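Local coordinates for protein galactonate dehydratase (PDB 5OLC) that belongs to the enolase superfamily, in which an N-terminal capping domain is joined to a TIM-barrel-like domain, and is built here as an assembly of eight chains, at residues Ile19-Asp24 against Glu379-Lys384; Pro135-Tyr140 against Pro334-Asp339; Cys255-Tyr260 against Ile278-Gly283; Gly307-Ile312 against Glu348-Lys353. One frame throughout, in Å; residues are numbered along the deposited sequence.

Overall arrangement
Strand 11-22 of the N-terminal domain opens the largest loop, which contact 1 closes only at the modelled C-terminal end of the chain, so the other three contacts all fall within it. Contact 2 joins the first barrel strand, 136-142, to the last, 337-339. Inside that span contact 3 ties together the segments that follow strands 250-252 and 273-274. Contact 4 then begins within the span of contact 2 and ends beyond it, so the two cross; it fastens helix 309-321 to strand 350-357. Contact 4 touches each of the others: Tyr381 meets Glu348, Ile312 packs on Met336 and Leu338, and Ala311 meets Cys279. Contacts 1, 2 and 3 do not touch one another.

Contact 1 (Ile19-Asp24 against Glu379-Lys384); sequences ISHKLD and EHYLDK
Ser20 and Tyr381 meet through a single backbone hydrogen bond: Ser20 N lies 2.8 Å from Tyr381 O, with an N-H...O angle of 163° and the donor tilted some 30° from the carbonyl plane. Tyr381 is the last residue of helix 375-381, where the helix runs out of donors of its own, and the strand supplies one. Next to this bond Ile19 and Leu382 form a lone beta bridge, and their side chains cross at about a right angle with Ile19 CG2 3.8 Å from Leu382 CD2. A chi1 of -76°, with CG anti to the carbonyl carbon, carries the tyrosine ring alongside the strand towards His21. Ser20 O lies at the ring's edge, near its plane, 3.3 Å from Tyr381 CD1, and His21 CB approaches Tyr381 CE1 obliquely at 3.7 Å. Further out, the Tyr381 hydroxyl is hydrogen-bonded to Glu348, which fixes the far end of the ring, while Ser20 OG bonds to Lys38, whose amine also makes a weak, long ion pair with Asp383. Ile19 and His21 use their backbones to pair with strand 36-46, so in the alternation of a strand the N-H of Ser20 points the other way. Isoleucine suits the buried position, and the small serine lets the C-terminal tail come close. One backbone bond, flanked by the Ile19-Leu382 contact and by a tyrosine whose hydroxyl is held by Glu348, thus joins the chain's end to the outermost strand, within this chain, of the N-terminal sheet.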
loop_
_atom_site.group_PDB
_atom_site.type_symbol
_atom_site.label_atom_id
_atom_site.label_comp_id
_atom_site.label_asym_id
_atom_site.label_seq_id
_atom_site.Cartn_x
_atom_site.Cartn_y
_atom_site.Cartn_z
ATOM N N ILE A 19 -20.861 2.243 44.495
ATOM C CA ILE A 19 -20.467 2.993 45.680
ATOM C C ILE A 19 -20.218 4.450 45.297
ATOM O O ILE A 19 -19.545 4.718 44.300
ATOM C CB ILE A 19 -19.312 2.307 46.476
ATOM C CG1 ILE A 19 -18.084 1.972 45.578
ATOM C CG2 ILE A 19 -19.844 1.056 47.185
ATOM C CD1 ILE A 19 -16.739 1.681 46.311
ATOM N N SER A 20 -20.832 5.385 46.052
ATOM C CA SER A 20 -20.765 6.825 45.796
ATOM C C SER A 20 -20.100 7.648 46.920
ATOM O O SER A 20 -20.234 7.290 48.091
ATOM C CB SER A 20 -22.169 7.354 45.519
ATOM O OG SER A 20 -22.118 8.678 45.008
ATOM N N HIS A 21 -19.397 8.754 46.562
ATOM C CA HIS A 21 -18.737 9.680 47.510
ATOM C C HIS A 21 -18.377 11.029 46.853
ATOM O O HIS A 21 -17.731 11.036 45.808
ATOM C CB HIS A 21 -17.525 9.011 48.211
ATOM C CG HIS A 21 -16.295 9.854 48.351
ATOM N ND1 HIS A 21 -16.193 10.832 49.325
ATOM C CD2 HIS A 21 -15.133 9.803 47.659
ATOM C CE1 HIS A 21 -14.987 11.363 49.175
ATOM N NE2 HIS A 21 -14.310 10.769 48.191
ATOM N N LYS A 22 -18.799 12.162 47.466
ATOM C CA LYS A 22 -18.532 13.530 46.986
ATOM C C LYS A 22 -17.412 14.170 47.805
ATOM O O LYS A 22 -17.416 14.024 49.027
ATOM C CB LYS A 22 -19.803 14.390 47.082
ATOM N N LEU A 23 -16.454 14.870 47.160
ATOM C CA LEU A 23 -15.353 15.499 47.906
ATOM C C LEU A 23 -15.301 17.030 47.740
ATOM O O LEU A 23 -15.627 17.748 48.692
ATOM C CB LEU A 23 -14.003 14.849 47.568
ATOM N N ASP A 24 -14.873 17.511 46.532
ATOM C CA ASP A 24 -14.743 18.913 46.074
ATOM C C ASP A 24 -14.113 18.983 44.670
ATOM O O ASP A 24 -14.773 19.356 43.703
ATOM C CB ASP A 24 -13.983 19.821 47.077
ATOM C CG ASP A 24 -12.609 19.333 47.482
ATOM O OD1 ASP A 24 -11.657 19.549 46.712
ATOM O OD2 ASP A 24 -12.476 18.804 48.607
ATOM N N GLU A 379 -21.586 -0.802 52.928
ATOM C CA GLU A 379 -22.990 -0.453 53.250
ATOM C C GLU A 379 -23.193 1.046 53.425
ATOM O O GLU A 379 -24.240 1.569 53.040
ATOM C CB GLU A 379 -23.496 -1.199 54.496
ATOM C CG GLU A 379 -23.933 -2.635 54.225
ATOM C CD GLU A 379 -25.194 -2.838 53.407
ATOM O OE1 GLU A 379 -25.208 -3.768 52.564
ATOM O OE2 GLU A 379 -26.175 -2.088 53.626
ATOM N N HIS A 380 -22.175 1.735 53.981
ATOM C CA HIS A 380 -22.210 3.172 54.200
ATOM C C HIS A 380 -22.171 3.978 52.920
ATOM O O HIS A 380 -22.963 4.905 52.781
ATOM C CB HIS A 380 -21.098 3.637 55.156
ATOM C CG HIS A 380 -21.099 5.123 55.357
ATOM N ND1 HIS A 380 -20.091 5.917 54.845
ATOM C CD2 HIS A 380 -22.038 5.919 55.921
ATOM C CE1 HIS A 380 -20.418 7.159 55.162
ATOM N NE2 HIS A 380 -21.586 7.211 55.800
ATOM N N TYR A 381 -21.247 3.656 52.004
ATOM C CA TYR A 381 -21.047 4.397 50.763
ATOM C C TYR A 381 -21.952 4.008 49.590
ATOM O O TYR A 381 -21.944 4.714 48.585
ATOM C CB TYR A 381 -19.590 4.302 50.349
ATOM C CG TYR A 381 -18.666 5.189 51.147
ATOM C CD1 TYR A 381 -18.516 6.534 50.829
ATOM C CD2 TYR A 381 -17.864 4.665 52.157
ATOM C CE1 TYR A 381 -17.616 7.344 51.518
ATOM C CE2 TYR A 381 -16.968 5.468 52.861
ATOM C CZ TYR A 381 -16.847 6.810 52.538
ATOM O OH TYR A 381 -15.995 7.636 53.227
ATOM N N LEU A 382 -22.750 2.928 49.718
ATOM C CA LEU A 382 -23.702 2.442 48.702
ATOM C C LEU A 382 -24.666 3.543 48.152
ATOM O O LEU A 382 -24.891 4.571 48.801
ATOM C CB LEU A 382 -24.514 1.253 49.273
ATOM C CG LEU A 382 -24.512 -0.096 48.510
ATOM C CD1 LEU A 382 -25.493 -0.118 47.304
ATOM C CD2 LEU A 382 -23.107 -0.542 48.140
ATOM N N ASP A 383 -25.224 3.314 46.952
ATOM C CA ASP A 383 -26.124 4.239 46.261
ATOM C C ASP A 383 -27.563 3.685 46.186
ATOM O O ASP A 383 -27.766 2.457 46.183
ATOM C CB ASP A 383 -25.546 4.550 44.860
ATOM C CG ASP A 383 -26.255 5.608 44.029
ATOM O OD1 ASP A 383 -27.266 5.267 43.373
ATOM O OD2 ASP A 383 -25.732 6.744 43.944
ATOM N N LYS A 384 -28.559 4.612 46.140
ATOM C CA LYS A 384 -29.992 4.308 46.067
ATOM C C LYS A 384 -30.494 4.049 44.628
ATOM O O LYS A 384 -30.328 4.876 43.732
ATOM C CB LYS A 384 -30.807 5.405 46.759
#

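Contact 2 (Pro135-Tyr140 against Pro334-Asp339)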
loop_
_atom_site.group_PDB
_atom_site.type_symbol
_atom_site.label_atom_id
_atom_site.label_comp_id
_atom_site.label_asym_id
_atom_site.label_seq_id
_atom_site.Cartn_x
_atom_site.Cartn_y
_atom_site.Cartn_z
ATOM N N PRO A 135 9.270 -8.445 40.743
ATOM C CA PRO A 135 8.718 -8.493 42.114
ATOM C C PRO A 135 8.537 -7.120 42.745
ATOM O O PRO A 135 7.819 -6.969 43.726
ATOM C CB PRO A 135 9.736 -9.340 42.866
ATOM C CG PRO A 135 11.018 -9.103 42.156
ATOM C CD PRO A 135 10.681 -8.887 40.711
ATOM N N ILE A 136 9.227 -6.129 42.184
ATOM C CA ILE A 136 9.193 -4.731 42.598
ATOM C C ILE A 136 8.859 -3.912 41.356
ATOM O O ILE A 136 9.369 -4.203 40.271
ATOM C CB ILE A 136 10.529 -4.293 43.287
ATOM C CG1 ILE A 136 10.722 -5.028 44.635
ATOM C CG2 ILE A 136 10.619 -2.765 43.484
ATOM C CD1 ILE A 136 11.689 -6.201 44.565
ATOM N N ILE A 137 7.927 -2.964 41.505
ATOM C CA ILE A 137 7.486 -2.062 40.445
ATOM C C ILE A 137 7.491 -0.621 41.029
ATOM O O ILE A 137 7.240 -0.461 42.218
ATOM C CB ILE A 137 6.163 -2.517 39.714
ATOM C CG1 ILE A 137 4.990 -1.610 39.982
ATOM C CG2 ILE A 137 5.757 -3.964 39.956
ATOM C CD1 ILE A 137 4.766 -0.706 38.896
ATOM N N GLU A 138 7.854 0.395 40.229
ATOM C CA GLU A 138 7.922 1.785 40.689
ATOM C C GLU A 138 6.796 2.622 40.044
ATOM O O GLU A 138 6.947 3.101 38.917
ATOM C CB GLU A 138 9.338 2.401 40.521
ATOM C CG GLU A 138 9.946 2.350 39.128
ATOM C CD GLU A 138 11.153 3.246 38.928
ATOM O OE1 GLU A 138 11.278 3.823 37.823
ATOM O OE2 GLU A 138 11.973 3.371 39.867
ATOM N N PRO A 139 5.626 2.756 40.709
ATOM C CA PRO A 139 4.510 3.472 40.065
ATOM C C PRO A 139 4.662 4.987 40.013
ATOM O O PRO A 139 5.528 5.547 40.693
ATOM C CB PRO A 139 3.291 3.034 40.883
ATOM C CG PRO A 139 3.832 2.742 42.225
ATOM C CD PRO A 139 5.244 2.245 42.041
ATOM N N TYR A 140 3.830 5.643 39.186
ATOM C CA TYR A 140 3.825 7.097 39.070
ATOM C C TYR A 140 2.615 7.696 39.785
ATOM O O TYR A 140 1.561 7.047 39.895
ATOM C CB TYR A 140 3.949 7.580 37.615
ATOM C CG TYR A 140 2.861 7.107 36.671
ATOM C CD1 TYR A 140 2.990 5.912 35.968
ATOM C CD2 TYR A 140 1.757 7.908 36.388
ATOM C CE1 TYR A 140 2.010 5.488 35.068
ATOM C CE2 TYR A 140 0.773 7.498 35.486
ATOM C CZ TYR A 140 0.901 6.284 34.830
ATOM O OH TYR A 140 -0.057 5.866 33.935
ATOM N N PRO A 334 9.568 -1.691 36.124
ATOM C CA PRO A 334 8.364 -1.191 35.436
ATOM C C PRO A 334 7.570 -0.178 36.251
ATOM O O PRO A 334 7.789 -0.083 37.454
ATOM C CB PRO A 334 7.550 -2.461 35.224
ATOM C CG PRO A 334 7.901 -3.310 36.369
ATOM C CD PRO A 334 9.352 -3.058 36.635
ATOM N N THR A 335 6.638 0.565 35.595
ATOM C CA THR A 335 5.724 1.529 36.239
ATOM C C THR A 335 4.257 1.136 35.993
ATOM O O THR A 335 3.964 0.325 35.105
ATOM C CB THR A 335 5.933 2.994 35.782
ATOM O OG1 THR A 335 5.491 3.167 34.433
ATOM C CG2 THR A 335 7.354 3.495 35.969
ATOM N N MET A 336 3.343 1.734 36.781
ATOM C CA MET A 336 1.893 1.565 36.676
ATOM C C MET A 336 1.191 2.809 37.213
ATOM O O MET A 336 1.820 3.602 37.924
ATOM C CB MET A 336 1.419 0.294 37.388
ATOM C CG MET A 336 1.413 0.405 38.893
ATOM S SD MET A 336 0.612 -0.996 39.656
ATOM C CE MET A 336 0.563 -0.439 41.264
ATOM N N GLU A 337 -0.101 2.985 36.878
ATOM C CA GLU A 337 -0.847 4.158 37.324
ATOM C C GLU A 337 -1.313 4.051 38.774
ATOM O O GLU A 337 -2.200 3.255 39.094
ATOM C CB GLU A 337 -2.016 4.496 36.373
ATOM C CG GLU A 337 -2.565 5.903 36.566
ATOM C CD GLU A 337 -3.431 6.476 35.461
ATOM O OE1 GLU A 337 -3.194 6.152 34.273
ATOM O OE2 GLU A 337 -4.295 7.324 35.781
ATOM N N LEU A 338 -0.732 4.897 39.637
ATOM C CA LEU A 338 -1.113 4.956 41.039
ATOM C C LEU A 338 -1.804 6.290 41.339
ATOM O O LEU A 338 -1.121 7.299 41.559
ATOM C CB LEU A 338 0.108 4.724 41.948
ATOM C CG LEU A 338 -0.171 4.381 43.416
ATOM C CD1 LEU A 338 -0.717 2.959 43.580
ATOM C CD2 LEU A 338 1.072 4.528 44.233
ATOM N N ASP A 339 -3.164 6.295 41.310
ATOM C CA ASP A 339 -3.999 7.472 41.591
ATOM C C ASP A 339 -3.732 7.990 43.001
ATOM O O ASP A 339 -3.969 7.268 43.970
ATOM C CB ASP A 339 -5.498 7.152 41.398
ATOM C CG ASP A 339 -6.452 8.318 41.630
ATOM O OD1 ASP A 339 -6.093 9.462 41.271
ATOM O OD2 ASP A 339 -7.570 8.081 42.141
#
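Three backbone bonds and one parallel bridge, Tyr140 with Glu337, join segments that diverge by 52° end to end: Glu138 N to Pro334 O (2.8 Å), Tyr140 N to Met336 O (3.1 Å) and Leu338 N to Tyr140 O (3.2 Å). This is the closure of the barrel, where strand 136-142 meets strand 337-339, the eighth in order. Tyr140 CG sits between its backbone N and carbonyl carbon (chi1 59°), which swings the ring over the neighbouring strand: Glu337 CA lies 4.0 Å from the ring centroid, 24° off the normal, a CH-pi contact. Trp226 meets the same ring edge-to-face. On the other side of the pairing the contact is apolar. Ile137 CD1 reaches Met336 CG at 3.5 Å, the flexible methionine running on towards helix 309-321, while Pro139 and Leu338 lie side by side, CB to CB 3.8 Å. Proline suits position 139, whose nitrogen has no hydrogen to satisfy between two bonded neighbours. Both glutamates find their partners elsewhere, Glu138 OE1 in a salt bridge with Arg198 and Glu337 OE1 in one with Lys172. The seam thus combines backbone bonding with an apolar outer side and a polar inner one.

Contact 3 (Cys255-Tyr260 against Ile278-Gly283); sequences CEYLKY and ICAAGG
Tyr257 and Leu258 pack against Ala280 and Ala281 in a small, buried contact between two neighbouring connections of the barrel, one following strand 250-252 and the other strand 273-274. One backbone hydrogen bond joins them. Leu258 N lies 3.1 Å from Ala281 O and approaches in the carbonyl plane, on a lone pair, though the N-H...O angle of 145° is clearly bent. The same carbonyl is flanked by Leu258 CD2, 3.5 Å from Ala281 O, so the leucine shields the bond that its own nitrogen makes. Tyr257 turns its ring edge to the other segment. With CG anti to the carbonyl carbon (chi1 -61°), the ring lies so that Ala280 O sits near its plane, 3.1 Å from Tyr257 CD2, an approach that suits the slightly positive aromatic hydrogens, while Ala280 CB touches Tyr257 CE2 at 3.7 Å. Both segments lead from a strand towards a helix of the beta/alpha barrel, at the ends of the strands where such loops face the N-terminal domain in this superfamily; here helices 82-93 and 101-120 supply Trp86 and Gln103 against Leu258. Alanine fits the turn because its methyl fills little space: Ala281 CB comes within 3.9 Å of Glu256 O. Gly282, with phi 138°, takes a backbone shape in which a beta carbon would run into the preceding carbonyl oxygen. The far end of Tyr257 belongs to the subunit interface, its hydroxyl bonding to Asp95 O of a second subunit, and Glu256 makes a salt bridge with Arg98 of that same subunit while also bonding to Tyr236 of its own chain.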
loop_
_atom_site.group_PDB
_atom_site.type_symbol
_atom_site.label_atom_id
_atom_site.label_comp_id
_atom_site.label_asym_id
_atom_site.label_seq_id
_atom_site.Cartn_x
_atom_site.Cartn_y
_atom_site.Cartn_z
ATOM N N CYS A 255 -9.255 4.422 26.031
ATOM C CA CYS A 255 -10.530 4.239 25.342
ATOM C C CYS A 255 -10.534 3.088 24.305
ATOM O O CYS A 255 -11.500 2.955 23.542
ATOM C CB CYS A 255 -10.970 5.562 24.721
ATOM S SG CYS A 255 -10.705 6.998 25.791
ATOM N N GLU A 256 -9.484 2.238 24.303
ATOM C CA GLU A 256 -9.409 1.076 23.412
ATOM C C GLU A 256 -9.831 -0.195 24.137
ATOM O O GLU A 256 -9.445 -0.419 25.283
ATOM C CB GLU A 256 -8.030 0.942 22.756
ATOM C CG GLU A 256 -7.842 1.821 21.533
ATOM C CD GLU A 256 -8.660 1.483 20.298
ATOM O OE1 GLU A 256 -9.125 0.328 20.175
ATOM O OE2 GLU A 256 -8.820 2.376 19.437
ATOM N N TYR A 257 -10.686 -0.987 23.485
ATOM C CA TYR A 257 -11.287 -2.194 24.047
ATOM C C TYR A 257 -11.039 -3.421 23.175
ATOM O O TYR A 257 -11.144 -3.355 21.947
ATOM C CB TYR A 257 -12.808 -1.981 24.228
ATOM C CG TYR A 257 -13.186 -0.850 25.168
ATOM C CD1 TYR A 257 -13.226 0.471 24.724
ATOM C CD2 TYR A 257 -13.551 -1.105 26.486
ATOM C CE1 TYR A 257 -13.554 1.517 25.588
ATOM C CE2 TYR A 257 -13.892 -0.069 27.358
ATOM C CZ TYR A 257 -13.890 1.241 26.905
ATOM O OH TYR A 257 -14.249 2.258 27.757
ATOM N N LEU A 258 -10.731 -4.546 23.825
ATOM C CA LEU A 258 -10.467 -5.879 23.258
ATOM C C LEU A 258 -9.162 -5.985 22.459
ATOM O O LEU A 258 -8.508 -4.980 22.149
ATOM C CB LEU A 258 -11.653 -6.425 22.417
ATOM C CG LEU A 258 -13.027 -6.490 23.088
ATOM C CD1 LEU A 258 -14.054 -7.091 22.146
ATOM C CD2 LEU A 258 -12.986 -7.309 24.383
ATOM N N LYS A 259 -8.785 -7.239 22.148
ATOM C CA LYS A 259 -7.607 -7.594 21.352
ATOM C C LYS A 259 -7.749 -6.986 19.943
ATOM O O LYS A 259 -6.765 -6.486 19.377
ATOM C CB LYS A 259 -7.426 -9.135 21.290
ATOM C CG LYS A 259 -8.636 -9.946 20.750
ATOM C CD LYS A 259 -8.354 -11.442 20.592
ATOM C CE LYS A 259 -8.900 -12.279 21.714
ATOM N NZ LYS A 259 -10.388 -12.359 21.663
ATOM N N TYR A 260 -9.000 -6.967 19.416
ATOM C CA TYR A 260 -9.315 -6.456 18.084
ATOM C C TYR A 260 -9.110 -4.966 17.986
ATOM O O TYR A 260 -8.633 -4.479 16.961
ATOM C CB TYR A 260 -10.733 -6.847 17.685
ATOM C CG TYR A 260 -11.021 -8.317 17.863
ATOM C CD1 TYR A 260 -10.660 -9.241 16.889
ATOM C CD2 TYR A 260 -11.710 -8.781 18.980
ATOM C CE1 TYR A 260 -10.970 -10.593 17.022
ATOM C CE2 TYR A 260 -12.008 -10.132 19.133
ATOM C CZ TYR A 260 -11.631 -11.037 18.153
ATOM O OH TYR A 260 -11.904 -12.375 18.285
ATOM N N ILE A 278 -7.518 -2.545 32.695
ATOM C CA ILE A 278 -7.933 -3.931 32.957
ATOM C C ILE A 278 -9.439 -4.020 33.158
ATOM O O ILE A 278 -10.088 -4.831 32.507
ATOM C CB ILE A 278 -7.102 -4.579 34.106
ATOM C CG1 ILE A 278 -5.601 -4.704 33.704
ATOM C CG2 ILE A 278 -7.650 -5.941 34.499
ATOM C CD1 ILE A 278 -4.600 -4.214 34.715
ATOM N N CYS A 279 -9.987 -3.081 33.950
ATOM C CA CYS A 279 -11.392 -2.929 34.355
ATOM C C CYS A 279 -12.318 -2.427 33.232
ATOM O O CYS A 279 -13.537 -2.330 33.431
ATOM C CB CYS A 279 -11.477 -2.041 35.598
ATOM S SG CYS A 279 -10.601 -2.705 37.046
ATOM N N ALA A 280 -11.760 -2.158 32.049
ATOM C CA ALA A 280 -12.539 -1.663 30.915
ATOM C C ALA A 280 -12.362 -2.495 29.621
ATOM O O ALA A 280 -13.365 -2.890 29.018
ATOM C CB ALA A 280 -12.197 -0.205 30.660
ATOM N N ALA A 281 -11.087 -2.792 29.232
ATOM C CA ALA A 281 -10.677 -3.472 27.993
ATOM C C ALA A 281 -11.088 -4.975 27.841
ATOM O O ALA A 281 -11.071 -5.507 26.722
ATOM C CB ALA A 281 -9.173 -3.323 27.802
ATOM N N GLY A 282 -11.441 -5.629 28.945
ATOM C CA GLY A 282 -11.837 -7.039 28.942
ATOM C C GLY A 282 -11.286 -7.881 30.078
ATOM O O GLY A 282 -11.253 -9.111 29.972
ATOM N N GLY A 283 -10.862 -7.206 31.153
ATOM C CA GLY A 283 -10.330 -7.832 32.358
ATOM C C GLY A 283 -8.891 -8.283 32.263
ATOM O O GLY A 283 -8.157 -7.845 31.375
#

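Contact 4 (Gly307-Ile312 against Glu348-Lys353)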
loop_
_atom_site.group_PDB
_atom_site.type_symbol
_atom_site.label_atom_id
_atom_site.label_comp_id
_atom_site.label_asym_id
_atom_site.label_seq_id
_atom_site.Cartn_x
_atom_site.Cartn_y
_atom_site.Cartn_z
ATOM N N GLY A 307 -9.233 3.556 39.830
ATOM C CA GLY A 307 -10.320 3.042 40.655
ATOM C C GLY A 307 -9.929 2.762 42.089
ATOM O O GLY A 307 -9.167 3.530 42.690
ATOM N N THR A 308 -10.469 1.662 42.655
ATOM C CA THR A 308 -10.166 1.251 44.031
ATOM C C THR A 308 -8.955 0.311 44.003
ATOM O O THR A 308 -8.347 0.132 42.946
ATOM C CB THR A 308 -11.385 0.614 44.730
ATOM O OG1 THR A 308 -11.591 -0.701 44.235
ATOM C CG2 THR A 308 -12.650 1.430 44.619
ATOM N N TRP A 309 -8.607 -0.305 45.141
ATOM C CA TRP A 309 -7.486 -1.230 45.163
ATOM C C TRP A 309 -7.818 -2.537 44.471
ATOM O O TRP A 309 -6.881 -3.275 44.176
ATOM C CB TRP A 309 -6.932 -1.455 46.570
ATOM C CG TRP A 309 -6.336 -0.227 47.178
ATOM C CD1 TRP A 309 -6.956 0.643 48.025
ATOM C CD2 TRP A 309 -5.004 0.275 46.988
ATOM N NE1 TRP A 309 -6.095 1.663 48.373
ATOM C CE2 TRP A 309 -4.893 1.467 47.741
ATOM C CE3 TRP A 309 -3.885 -0.176 46.273
ATOM C CZ2 TRP A 309 -3.711 2.215 47.797
ATOM C CZ3 TRP A 309 -2.711 0.567 46.331
ATOM C CH2 TRP A 309 -2.631 1.745 47.086
ATOM N N ILE A 310 -9.122 -2.824 44.160
ATOM C CA ILE A 310 -9.464 -4.030 43.384
ATOM C C ILE A 310 -8.815 -3.875 42.008
ATOM O O ILE A 310 -8.137 -4.796 41.562
ATOM C CB ILE A 310 -10.981 -4.355 43.275
ATOM C CG1 ILE A 310 -11.584 -4.641 44.658
ATOM C CG2 ILE A 310 -11.181 -5.560 42.366
ATOM C CD1 ILE A 310 -13.031 -4.537 44.746
ATOM N N ALA A 311 -8.975 -2.669 41.391
ATOM C CA ALA A 311 -8.403 -2.221 40.121
ATOM C C ALA A 311 -6.884 -2.112 40.200
ATOM O O ALA A 311 -6.201 -2.632 39.305
ATOM C CB ALA A 311 -8.962 -0.872 39.753
ATOM N N ILE A 312 -6.339 -1.417 41.244
ATOM C CA ILE A 312 -4.887 -1.268 41.387
ATOM C C ILE A 312 -4.219 -2.642 41.506
ATOM O O ILE A 312 -3.247 -2.889 40.797
ATOM C CB ILE A 312 -4.472 -0.282 42.497
ATOM C CG1 ILE A 312 -5.102 1.088 42.253
ATOM C CG2 ILE A 312 -2.938 -0.167 42.612
ATOM C CD1 ILE A 312 -5.533 1.839 43.519
ATOM N N GLU A 348 -11.104 3.602 51.775
ATOM C CA GLU A 348 -11.944 3.093 52.864
ATOM C C GLU A 348 -12.690 1.804 52.519
ATOM O O GLU A 348 -12.665 0.876 53.319
ATOM C CB GLU A 348 -12.932 4.163 53.370
ATOM C CG GLU A 348 -12.288 5.384 54.009
ATOM C CD GLU A 348 -13.228 6.522 54.374
ATOM O OE1 GLU A 348 -14.368 6.241 54.814
ATOM O OE2 GLU A 348 -12.806 7.696 54.258
ATOM N N VAL A 349 -13.382 1.751 51.369
ATOM C CA VAL A 349 -14.166 0.571 50.992
ATOM C C VAL A 349 -13.267 -0.634 50.679
ATOM O O VAL A 349 -13.630 -1.758 51.041
ATOM C CB VAL A 349 -15.197 0.851 49.868
ATOM C CG1 VAL A 349 -16.121 -0.345 49.648
ATOM C CG2 VAL A 349 -16.027 2.092 50.178
ATOM N N THR A 350 -12.092 -0.402 50.046
ATOM C CA THR A 350 -11.175 -1.496 49.700
ATOM C C THR A 350 -9.916 -1.535 50.557
ATOM O O THR A 350 -9.246 -0.526 50.789
ATOM C CB THR A 350 -10.832 -1.539 48.215
ATOM O OG1 THR A 350 -10.399 -0.255 47.789
ATOM C CG2 THR A 350 -11.984 -2.035 47.375
ATOM N N LEU A 351 -9.609 -2.758 50.986
ATOM C CA LEU A 351 -8.497 -3.139 51.831
ATOM C C LEU A 351 -7.426 -3.882 51.027
ATOM O O LEU A 351 -7.676 -4.969 50.490
ATOM C CB LEU A 351 -9.012 -4.042 52.969
ATOM C CG LEU A 351 -10.193 -3.528 53.773
ATOM C CD1 LEU A 351 -11.098 -4.663 54.172
ATOM C CD2 LEU A 351 -9.728 -2.710 54.976
ATOM N N HIS A 352 -6.229 -3.289 50.963
ATOM C CA HIS A 352 -5.089 -3.859 50.264
ATOM C C HIS A 352 -4.032 -4.381 51.257
ATOM O O HIS A 352 -3.965 -3.923 52.400
ATOM C CB HIS A 352 -4.488 -2.825 49.295
ATOM C CG HIS A 352 -3.816 -1.655 49.954
ATOM N ND1 HIS A 352 -2.451 -1.633 50.163
ATOM C CD2 HIS A 352 -4.340 -0.488 50.389
ATOM C CE1 HIS A 352 -2.188 -0.462 50.717
ATOM N NE2 HIS A 352 -3.292 0.259 50.877
ATOM N N LYS A 353 -3.215 -5.339 50.809
ATOM C CA LYS A 353 -2.129 -5.916 51.600
ATOM C C LYS A 353 -0.756 -5.364 51.132
ATOM O O LYS A 353 0.209 -5.369 51.903
ATOM C CB LYS A 353 -2.153 -7.461 51.485
ATOM C CG LYS A 353 -3.012 -8.179 52.540
ATOM C CD LYS A 353 -4.511 -8.241 52.190
ATOM C CE LYS A 353 -5.096 -9.621 52.378
ATOM N NZ LYS A 353 -6.577 -9.602 52.305
#
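One face of the Trp309 indole stacks against the imidazole of His352 in a face-to-face arrangement, the six-membered ring and the histidine ring having centroids 3.9 Å apart and planes 27° from parallel. His352 CD2 lies over the middle of the indole, 3.3 Å from Trp309 CE2, and His352 CB adds an off-centre CH-pi contact with the five-membered ring. The histidine arrives there because CG sits between its backbone N and carbonyl carbon (chi1 69°), which folds the ring over the tryptophan. Ile312, one turn further along helix 309-321, places CD1 against the opposite face of the indole, so the large flat ring is held from both sides. Thr350 works at the ring's edge and at the start of the helix. Its OG1 accepts from Trp309 N at 3.2 Å, almost straight at 166°, and lies 3.6 Å from Trp309 CD1. The same oxygen is hydrogen-bonded to Arg346 O, so the hydroxyl both accepts and donates. The methyl branch turns elsewhere, Thr350 CG2 meeting Ile310 CD1 at 3.8 Å. Thr308 is the N-cap: its OG1 accepts from Ile310 N at 3.3 Å and also bonds to Glu55 of the N-terminal domain, whose carboxylate takes the N-H of Ala311 as well. Threonine suits both places, having a hydroxyl for the first N-H groups of a helix and a methyl for the apolar surroundings. Early N-H groups of helix 309-321 are thus satisfied by two hydroxyls and a carboxylate, and Glu55's negative charge would be expected to interact favourably with the helix dipole.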